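Local coordinates for protein F420-dependent methylenetetrahydromethanopterin dehydrogenase (Methanopyrus kandleri, PDB 1QV9) that catalyses the reversible, coenzyme F420-dependent reduction of methenyl-tetrahydromethanopterin to methylene-tetrahydromethanopterin, a one-carbon step of methanogenesis from carbon dioxide, at residues T2-I7 with E31-R36; F63-I68 with S90-V95; I183-L188 with K202-L207. One frame throughout, in Å; residues are numbered along the deposited sequence.

Interaction 1 of 3, residues T2-I7 with E31-R36; sequences TVAKAI and EDVEFR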
loop_
_atom_site.group_PDB
_atom_site.type_symbol
_atom_site.label_atom_id
_atom_site.label_comp_id
_atom_site.label_asym_id
_atom_site.label_seq_id
_atom_site.Cartn_x
_atom_site.Cartn_y
_atom_site.Cartn_z
ATOM N N THR A 2 41.257 -19.449 -19.012
ATOM C CA THR A 2 42.026 -18.672 -17.995
ATOM C C THR A 2 41.084 -18.196 -16.885
ATOM O O THR A 2 39.992 -17.687 -17.153
ATOM C CB THR A 2 42.717 -17.455 -18.619
ATOM O OG1 THR A 2 43.476 -17.879 -19.759
ATOM C CG2 THR A 2 43.663 -16.802 -17.606
ATOM N N VAL A 3 41.535 -18.374 -15.649
ATOM C CA VAL A 3 40.778 -18.034 -14.448
ATOM C C VAL A 3 41.344 -16.796 -13.757
ATOM O O VAL A 3 42.518 -16.770 -13.404
ATOM C CB VAL A 3 40.824 -19.225 -13.458
ATOM C CG1 VAL A 3 40.163 -18.853 -12.132
ATOM C CG2 VAL A 3 40.145 -20.442 -14.075
ATOM N N ALA A 4 40.504 -15.779 -13.575
ATOM C CA ALA A 4 40.885 -14.550 -12.898
ATOM C C ALA A 4 40.770 -14.794 -11.383
ATOM O O ALA A 4 39.839 -15.462 -10.919
ATOM C CB ALA A 4 39.953 -13.428 -13.307
ATOM N N LYS A 5 41.703 -14.237 -10.628
ATOM C CA LYS A 5 41.706 -14.415 -9.174
ATOM C C LYS A 5 41.710 -13.065 -8.485
ATOM O O LYS A 5 42.349 -12.130 -8.953
ATOM C CB LYS A 5 42.938 -15.209 -8.745
ATOM C CG LYS A 5 42.840 -16.681 -9.145
ATOM C CD LYS A 5 44.071 -17.483 -8.749
ATOM C CE LYS A 5 45.271 -17.127 -9.609
ATOM N NZ LYS A 5 46.443 -17.994 -9.269
ATOM N N ALA A 6 40.969 -12.954 -7.384
ATOM C CA ALA A 6 40.951 -11.699 -6.644
ATOM C C ALA A 6 40.699 -11.967 -5.159
ATOM O O ALA A 6 40.095 -12.976 -4.802
ATOM C CB ALA A 6 39.854 -10.770 -7.176
ATOM N N ILE A 7 41.172 -11.063 -4.319
ATOM C CA ILE A 7 40.920 -11.175 -2.879
ATOM C C ILE A 7 40.104 -9.945 -2.532
ATOM O O ILE A 7 40.394 -8.852 -3.014
ATOM C CB ILE A 7 42.222 -11.143 -2.047
ATOM C CG1 ILE A 7 43.103 -12.354 -2.381
ATOM C CG2 ILE A 7 41.887 -11.142 -0.514
ATOM C CD1 ILE A 7 44.467 -12.328 -1.696
ATOM N N GLU A 31 33.101 -20.503 -14.289
ATOM C CA GLU A 31 34.319 -21.292 -14.330
ATOM C C GLU A 31 35.567 -20.441 -14.515
ATOM O O GLU A 31 36.683 -20.952 -14.482
ATOM C CB GLU A 31 34.228 -22.295 -15.489
ATOM C CG GLU A 31 32.874 -22.996 -15.605
ATOM C CD GLU A 31 32.801 -23.974 -16.781
ATOM O OE1 GLU A 31 32.964 -25.191 -16.551
ATOM O OE2 GLU A 31 32.587 -23.529 -17.938
ATOM N N ASP A 32 35.397 -19.141 -14.720
ATOM C CA ASP A 32 36.544 -18.272 -14.967
ATOM C C ASP A 32 37.026 -17.361 -13.853
ATOM O O ASP A 32 37.846 -16.492 -14.105
ATOM C CB ASP A 32 36.273 -17.395 -16.182
ATOM C CG ASP A 32 35.103 -16.444 -15.954
ATOM O OD1 ASP A 32 35.122 -15.336 -16.519
ATOM O OD2 ASP A 32 34.169 -16.832 -15.218
ATOM N N VAL A 33 36.520 -17.545 -12.634
ATOM C CA VAL A 33 36.957 -16.728 -11.504
ATOM C C VAL A 33 37.146 -17.577 -10.251
ATOM O O VAL A 33 36.552 -18.638 -10.118
ATOM C CB VAL A 33 35.910 -15.616 -11.154
ATOM C CG1 VAL A 33 35.746 -14.672 -12.319
ATOM C CG2 VAL A 33 34.559 -16.259 -10.768
ATOM N N GLU A 34 37.953 -17.070 -9.336
ATOM C CA GLU A 34 38.194 -17.706 -8.047
ATOM C C GLU A 34 38.479 -16.552 -7.112
ATOM O O GLU A 34 39.324 -15.711 -7.417
ATOM C CB GLU A 34 39.408 -18.638 -8.107
ATOM C CG GLU A 34 39.648 -19.337 -6.784
ATOM C CD GLU A 34 40.671 -20.467 -6.851
ATOM O OE1 GLU A 34 40.812 -21.170 -5.830
ATOM O OE2 GLU A 34 41.322 -20.656 -7.901
ATOM N N PHE A 35 37.762 -16.500 -5.989
ATOM C CA PHE A 35 37.959 -15.412 -5.035
ATOM C C PHE A 35 38.217 -15.922 -3.627
ATOM O O PHE A 35 37.852 -17.040 -3.258
ATOM C CB PHE A 35 36.681 -14.550 -4.936
ATOM C CG PHE A 35 36.171 -14.009 -6.252
ATOM C CD1 PHE A 35 34.819 -13.975 -6.524
ATOM C CD2 PHE A 35 37.043 -13.467 -7.179
ATOM C CE1 PHE A 35 34.331 -13.398 -7.723
ATOM C CE2 PHE A 35 36.561 -12.893 -8.376
ATOM C CZ PHE A 35 35.202 -12.866 -8.636
ATOM N N ARG A 36 38.870 -15.081 -2.850
ATOM C CA ARG A 36 39.088 -15.304 -1.431
ATOM C C ARG A 36 38.548 -14.028 -0.785
ATOM O O ARG A 36 38.715 -12.940 -1.329
ATOM C CB ARG A 36 40.563 -15.465 -1.081
ATOM C CG ARG A 36 41.219 -16.738 -1.651
ATOM C CD ARG A 36 40.556 -18.010 -1.066
ATOM N NE ARG A 36 41.211 -19.189 -1.634
ATOM C CZ ARG A 36 40.830 -19.798 -2.743
ATOM N NH1 ARG A 36 41.528 -20.847 -3.158
ATOM N NH2 ARG A 36 39.752 -19.389 -3.411
#

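Interaction 2 of 3, residues F63-I68 with S90-V95; sequences FEPDFI and SEYPAV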
loop_
_atom_site.group_PDB
_atom_site.type_symbol
_atom_site.label_atom_id
_atom_site.label_comp_id
_atom_site.label_asym_id
_atom_site.label_seq_id
_atom_site.Cartn_x
_atom_site.Cartn_y
_atom_site.Cartn_z
ATOM N N PHE A 63 48.194 -17.513 -3.431
ATOM C CA PHE A 63 47.008 -17.399 -4.271
ATOM C C PHE A 63 47.267 -16.627 -5.557
ATOM O O PHE A 63 46.637 -16.915 -6.556
ATOM C CB PHE A 63 45.868 -16.753 -3.464
ATOM C CG PHE A 63 44.527 -16.752 -4.157
ATOM C CD1 PHE A 63 43.904 -17.936 -4.571
ATOM C CD2 PHE A 63 43.849 -15.542 -4.363
ATOM C CE1 PHE A 63 42.659 -17.918 -5.165
ATOM C CE2 PHE A 63 42.608 -15.521 -4.954
ATOM C CZ PHE A 63 41.997 -16.703 -5.362
ATOM N N GLU A 64 48.199 -15.679 -5.515
ATOM C CA GLU A 64 48.571 -14.876 -6.686
ATOM C C GLU A 64 47.370 -14.180 -7.350
ATOM O O GLU A 64 47.036 -14.434 -8.522
ATOM C CB GLU A 64 49.299 -15.757 -7.719
ATOM C CG GLU A 64 50.440 -16.552 -7.113
ATOM C CD GLU A 64 51.291 -17.283 -8.145
ATOM O OE1 GLU A 64 50.728 -17.835 -9.113
ATOM O OE2 GLU A 64 52.530 -17.311 -7.969
ATOM N N PRO A 65 46.679 -13.311 -6.595
ATOM C CA PRO A 65 45.530 -12.597 -7.152
ATOM C C PRO A 65 45.929 -11.609 -8.255
ATOM O O PRO A 65 47.036 -11.068 -8.243
ATOM C CB PRO A 65 44.970 -11.852 -5.947
ATOM C CG PRO A 65 46.164 -11.574 -5.121
ATOM C CD PRO A 65 46.967 -12.865 -5.221
ATOM N N ASP A 66 45.004 -11.398 -9.194
ATOM C CA ASP A 66 45.208 -10.428 -10.268
ATOM C C ASP A 66 44.902 -9.031 -9.720
ATOM O O ASP A 66 45.460 -8.046 -10.158
ATOM C CB ASP A 66 44.309 -10.812 -11.425
ATOM C CG ASP A 66 44.685 -12.155 -11.994
ATOM O OD1 ASP A 66 43.807 -13.039 -12.115
ATOM O OD2 ASP A 66 45.893 -12.329 -12.317
ATOM N N PHE A 67 44.000 -8.952 -8.745
ATOM C CA PHE A 67 43.708 -7.666 -8.119
ATOM C C PHE A 67 43.123 -7.921 -6.731
ATOM O O PHE A 67 42.711 -9.049 -6.426
ATOM C CB PHE A 67 42.756 -6.783 -8.969
ATOM C CG PHE A 67 41.394 -7.389 -9.259
ATOM C CD1 PHE A 67 40.297 -7.109 -8.454
ATOM C CD2 PHE A 67 41.191 -8.182 -10.376
ATOM C CE1 PHE A 67 39.039 -7.588 -8.747
ATOM C CE2 PHE A 67 39.919 -8.681 -10.690
ATOM C CZ PHE A 67 38.822 -8.383 -9.870
ATOM N N ILE A 68 43.177 -6.889 -5.894
ATOM C CA ILE A 68 42.660 -6.933 -4.516
ATOM C C ILE A 68 41.676 -5.783 -4.345
ATOM O O ILE A 68 41.902 -4.694 -4.867
ATOM C CB ILE A 68 43.799 -6.797 -3.518
ATOM C CG1 ILE A 68 44.729 -7.998 -3.685
ATOM C CG2 ILE A 68 43.257 -6.763 -2.073
ATOM C CD1 ILE A 68 45.960 -8.012 -2.810
ATOM N N SER A 90 51.960 -2.336 -2.164
ATOM C CA SER A 90 52.108 -3.688 -2.689
ATOM C C SER A 90 52.164 -3.690 -4.208
ATOM O O SER A 90 51.900 -2.659 -4.848
ATOM C CB SER A 90 50.940 -4.591 -2.249
ATOM O OG SER A 90 49.774 -4.345 -3.021
ATOM N N GLU A 91 52.474 -4.855 -4.764
ATOM C CA GLU A 91 52.558 -5.070 -6.212
ATOM C C GLU A 91 51.188 -5.391 -6.834
ATOM O O GLU A 91 51.056 -5.487 -8.060
ATOM C CB GLU A 91 53.483 -6.262 -6.512
ATOM C CG GLU A 91 52.910 -7.592 -5.998
ATOM C CD GLU A 91 53.591 -8.833 -6.567
ATOM O OE1 GLU A 91 53.174 -9.324 -7.646
ATOM O OE2 GLU A 91 54.544 -9.324 -5.930
ATOM N N TYR A 92 50.169 -5.580 -5.994
ATOM C CA TYR A 92 48.861 -5.963 -6.494
ATOM C C TYR A 92 47.916 -4.825 -6.834
ATOM O O TYR A 92 47.641 -4.002 -5.977
ATOM C CB TYR A 92 48.134 -6.840 -5.449
ATOM C CG TYR A 92 48.931 -8.018 -5.045
ATOM C CD1 TYR A 92 49.029 -9.119 -5.884
ATOM C CD2 TYR A 92 49.617 -8.017 -3.844
ATOM C CE1 TYR A 92 49.817 -10.217 -5.531
ATOM C CE2 TYR A 92 50.398 -9.097 -3.475
ATOM C CZ TYR A 92 50.488 -10.184 -4.328
ATOM O OH TYR A 92 51.261 -11.275 -3.969
ATOM N N PRO A 93 47.406 -4.770 -8.091
ATOM C CA PRO A 93 46.461 -3.707 -8.498
ATOM C C PRO A 93 45.320 -3.774 -7.494
ATOM O O PRO A 93 44.845 -4.870 -7.174
ATOM C CB PRO A 93 46.022 -4.145 -9.883
ATOM C CG PRO A 93 47.283 -4.808 -10.421
ATOM C CD PRO A 93 47.698 -5.673 -9.221
ATOM N N ALA A 94 44.888 -2.618 -7.001
ATOM C CA ALA A 94 43.843 -2.594 -5.969
ATOM C C ALA A 94 42.780 -1.531 -6.216
ATOM O O ALA A 94 43.056 -0.472 -6.807
ATOM C CB ALA A 94 44.503 -2.359 -4.599
ATOM N N VAL A 95 41.585 -1.797 -5.690
ATOM C CA VAL A 95 40.432 -0.922 -5.829
ATOM C C VAL A 95 39.814 -0.738 -4.462
ATOM O O VAL A 95 39.707 -1.709 -3.697
ATOM C CB VAL A 95 39.347 -1.567 -6.746
ATOM C CG1 VAL A 95 38.092 -0.648 -6.837
ATOM C CG2 VAL A 95 39.936 -1.832 -8.140
#

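Interaction 3 of 3, residues I183-L188 with K202-L207; sequences IDRNTL and KAMAAL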
loop_
_atom_site.group_PDB
_atom_site.type_symbol
_atom_site.label_atom_id
_atom_site.label_comp_id
_atom_site.label_asym_id
_atom_site.label_seq_id
_atom_site.Cartn_x
_atom_site.Cartn_y
_atom_site.Cartn_z
ATOM N N ILE A 183 29.419 7.212 -7.831
ATOM C CA ILE A 183 28.038 6.915 -8.160
ATOM C C ILE A 183 27.037 7.665 -7.313
ATOM O O ILE A 183 27.167 7.764 -6.078
ATOM C CB ILE A 183 27.776 5.382 -7.993
ATOM C CG1 ILE A 183 28.724 4.603 -8.920
ATOM C CG2 ILE A 183 26.286 5.037 -8.262
ATOM C CD1 ILE A 183 28.744 3.084 -8.657
ATOM N N ASP A 184 26.044 8.208 -7.994
ATOM C CA ASP A 184 24.953 8.891 -7.335
ATOM C C ASP A 184 23.713 8.925 -8.195
ATOM O O ASP A 184 23.649 8.248 -9.240
ATOM C CB ASP A 184 25.372 10.282 -6.851
ATOM C CG ASP A 184 25.601 11.291 -7.992
ATOM O OD1 ASP A 184 25.382 10.959 -9.175
ATOM O OD2 ASP A 184 26.007 12.437 -7.683
ATOM N N ARG A 185 22.703 9.660 -7.736
ATOM C CA ARG A 185 21.446 9.783 -8.444
ATOM C C ARG A 185 21.609 10.047 -9.944
ATOM O O ARG A 185 20.978 9.380 -10.783
ATOM C CB ARG A 185 20.636 10.907 -7.780
ATOM C CG ARG A 185 19.312 11.188 -8.429
ATOM C CD ARG A 185 19.173 12.610 -8.889
ATOM N NE ARG A 185 19.453 13.622 -7.873
ATOM C CZ ARG A 185 19.795 14.867 -8.203
ATOM N NH1 ARG A 185 20.039 15.775 -7.271
ATOM N NH2 ARG A 185 19.937 15.184 -9.476
ATOM N N ASN A 186 22.494 10.976 -10.301
ATOM C CA ASN A 186 22.652 11.294 -11.711
ATOM C C ASN A 186 23.305 10.233 -12.567
ATOM O O ASN A 186 23.182 10.261 -13.787
ATOM C CB ASN A 186 23.355 12.641 -11.892
ATOM C CG ASN A 186 22.424 13.824 -11.560
ATOM O OD1 ASN A 186 21.185 13.679 -11.560
ATOM N ND2 ASN A 186 23.017 14.998 -11.288
ATOM N N THR A 187 24.007 9.293 -11.943
ATOM C CA THR A 187 24.616 8.195 -12.681
ATOM C C THR A 187 23.540 7.490 -13.484
ATOM O O THR A 187 23.778 6.985 -14.597
ATOM C CB THR A 187 25.231 7.183 -11.664
ATOM O OG1 THR A 187 26.178 7.867 -10.863
ATOM C CG2 THR A 187 25.924 6.018 -12.373
ATOM N N LEU A 188 22.327 7.451 -12.930
ATOM C CA LEU A 188 21.263 6.701 -13.585
ATOM C C LEU A 188 20.807 7.282 -14.936
ATOM O O LEU A 188 20.297 6.550 -15.785
ATOM C CB LEU A 188 20.044 6.580 -12.657
ATOM C CG LEU A 188 20.310 5.940 -11.299
ATOM C CD1 LEU A 188 18.961 5.520 -10.714
ATOM C CD2 LEU A 188 21.269 4.785 -11.403
ATOM N N LYS A 202 11.749 7.352 -10.484
ATOM C CA LYS A 202 11.541 6.877 -9.108
ATOM C C LYS A 202 12.859 6.359 -8.527
ATOM O O LYS A 202 13.130 6.501 -7.349
ATOM C CB LYS A 202 10.480 5.763 -9.080
ATOM C CG LYS A 202 9.103 6.301 -9.362
ATOM C CD LYS A 202 8.060 5.168 -9.503
ATOM C CE LYS A 202 6.656 5.672 -9.855
ATOM N NZ LYS A 202 5.949 6.321 -8.727
ATOM N N ALA A 203 13.654 5.652 -9.341
ATOM C CA ALA A 203 14.957 5.140 -8.898
ATOM C C ALA A 203 15.897 6.303 -8.525
ATOM O O ALA A 203 16.608 6.224 -7.556
ATOM C CB ALA A 203 15.579 4.252 -10.007
HETATM N N MSE A 204 15.842 7.389 -9.302
HETATM C CA MSE A 204 16.654 8.559 -8.995
HETATM C C MSE A 204 16.193 9.156 -7.678
HETATM O O MSE A 204 17.033 9.491 -6.849
HETATM C CB MSE A 204 16.536 9.593 -10.117
HETATM C CG MSE A 204 17.202 9.062 -11.393
HETATM SE SE MSE A 204 16.857 10.258 -12.926
HETATM C CE MSE A 204 17.367 11.874 -12.106
ATOM N N ALA A 205 14.881 9.293 -7.479
ATOM C CA ALA A 205 14.377 9.801 -6.196
ATOM C C ALA A 205 14.872 8.888 -5.059
ATOM O O ALA A 205 15.231 9.347 -3.984
ATOM C CB ALA A 205 12.862 9.841 -6.179
ATOM N N ALA A 206 14.847 7.569 -5.249
ATOM C CA ALA A 206 15.340 6.712 -4.204
ATOM C C ALA A 206 16.820 6.949 -3.855
ATOM O O ALA A 206 17.183 6.915 -2.698
ATOM C CB ALA A 206 15.119 5.202 -4.608
ATOM N N LEU A 207 17.668 7.161 -4.850
ATOM C CA LEU A 207 19.084 7.343 -4.610
ATOM C C LEU A 207 19.317 8.713 -3.986
ATOM O O LEU A 207 20.234 8.839 -3.177
ATOM C CB LEU A 207 19.914 7.250 -5.902
ATOM C CG LEU A 207 19.931 5.866 -6.555
ATOM C CD1 LEU A 207 21.018 5.861 -7.647
ATOM C CD2 LEU A 207 20.316 4.787 -5.504
HETATM O O HOH W 1 22.592 9.934 -4.867
#

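Interaction 1 of 3, residues T2-I7 with E31-R36
Strands 4-7 and 33-36 run parallel, their short axes 4.8 Å apart at an angle of 15°, with Ala-4 paired to Val-33 and each following residue to the next. They are the two strands of a beta-alpha-beta unit in a parallel sheet, strand 33-39 being one of its two outermost strands within this chain. Four backbone hydrogen bonds join them: Ala-4 N gives to Asp-32 O, Glu-34 N to Ala-4 O, Ala-6 N to Glu-34 O and Arg-36 N to Ala-6 O. The first is short, 2.8 Å from Ala-4 N to Asp-32 O.

On the face of Ala-4, Val-33, Ala-6 and Phe-35, the methyl CB of Ala-6 meets the phenyl ring obliquely, 3.9 Å from Phe-35 CD2. Helix 153-169 covers the start of this face, Ile-165 touching both Ala-4 and Val-33.

The other face carries Lys-5 and Glu-34 side by side, with Lys-5 CG 4.1 Å from Glu-34 CB. Their charged ends do not meet: Lys-5 NZ stays 5.9 Å from Glu-34 OE2 and is hydrogen-bonded to Phe-63 O. A chi1 of -178° turns Glu-34 CG away from the backbone N, and the extended chain beyond it brings OE1 to Arg-36. In that salt bridge Arg-36 NH1 lies 2.8 Å from Glu-34 OE1, on the anti side of the carboxylate but tilted out of its plane. The guanidinium is fixed a second time by its own strand, since Arg-36 NH2 donates to Phe-35 O over 3.0 Å, with that oxygen in the guanidinium plane.

Interaction 2 of 3, residues F63-I68 with S90-V95
The phenol ring of Tyr-92 is the flat group that meets 63-68: Pro-65 O sits at its edge near the ring plane, and Ile-68 CD1 approaches obliquely. One face is taken within its own segment by Glu-91 CG, 3.7 Å above the plane and over the ring centre. Pro-65 crosses the ring at a slant, with its CG 3.8 Å from Tyr-92 CD1. Ile-68 reaches the base of the same side chain, its CD1 being 3.6 Å from Tyr-92 CB. With CG1 anti to the carbonyl carbon (chi1 -63°) and the chain extended beyond it, the delta methyl of Ile-68 is carried to that point. Replacing Tyr-92 by an alanine would keep CB beside Ile-68 CD1 but would probably leave Pro-65 CG without the ring it packs on and open a gap beside helix 46-63, whose Leu-57 and Ala-60 also touch the tyrosine.

Past the ring the chains become parallel strands. Ile-68 N donates to Pro-93 O over 2.9 Å, and Val-95 N to Ile-68 O over 3.0 Å, so Ile-68 is gripped through both its amide and its carbonyl, with Ala-94 as its bridge partner. These are the opening bonds between strands 67-71 and 94-99 of a beta-alpha-beta unit whose helix is 78-88. Before them, Pro-93 has no N-H to give; its ring instead packs on the carbonyl of the loop, with CD 3.4 Å from Asp-66 O. In segment 90-95, Ser-90 OG accepts from Tyr-92 N in an ST turn.

The chemistry is therefore divided: the loop residues Pro-65, Tyr-92 and Pro-93 meet their partners by van der Waals contact, some of it against carbonyl oxygens, with Ile-68 packing from the strand, while directional hydrogen bonding across the contact begins where the strands do.

Interaction 3 of 3, residues I183-L188 with K202-L207
Asp-184 makes the first touch from 183-188, Asp-184 O lying 3.9 Å from Leu-207 CD1 on helix 197-223. Its N-H is held by Thr-187 OG1, a nearly straight bond (174°) that ties the turn after strand 180-183 together. At Arg-185 the backbone N donates to a water 2.9 Å away, which in turn gives a weak bond to Leu-207 O. The aliphatic part of Arg-185 crosses selenomethionine Met-204 obliquely: Arg-185 CG packs 3.3 Å from Met-204 O and 3.6 Å from Met-204 CB, and CD meets the CE methyl. CG lies anti to the backbone N (chi1 178°), and bends at chi2 and chi3 turn the guanidinium to Asn-186 OD1, a weak bond from NH2. Its stronger partners are Glu-208 and, on the third subunit, Glu-219, which also binds Asn-186 ND2. Leu-188 ends the turn by pointing at the helix. Its CD1 reaches Leu-207 CD1 tip to tip at 3.7 Å, and the same methyl lies 3.7 Å from Ala-203 CB.

With no direct hydrogen bond across it, the turn docks on the helix mainly through aliphatic side chains, with one water bridging the backbones. The guanidinium of Arg-185 forms salt bridges with Glu-208 and with Glu-219 of the third subunit, which probably balance its charge.

How the interactions relate
Along the chain the three contacts follow in series, each closing before the next opens. Interactions 1 and 2, with centres 12 Å apart, belong to one parallel sheet. Strands 4-10 and 67-71 being neighbours, the two beta-alpha-beta units lie side by side in it, and Lys-5 O is 2.8 Å from Asp-66 N, a probable hydrogen bond. Interaction 3 lies across the chain's centre, 31 Å from the centres of both others, and its nearest atoms are about 10 Å from interaction 2. It leads from the last strand, 180-183, into helix 197-223, probably joining the alpha/beta domain to the helix bundle, and reaching neighbouring subunits.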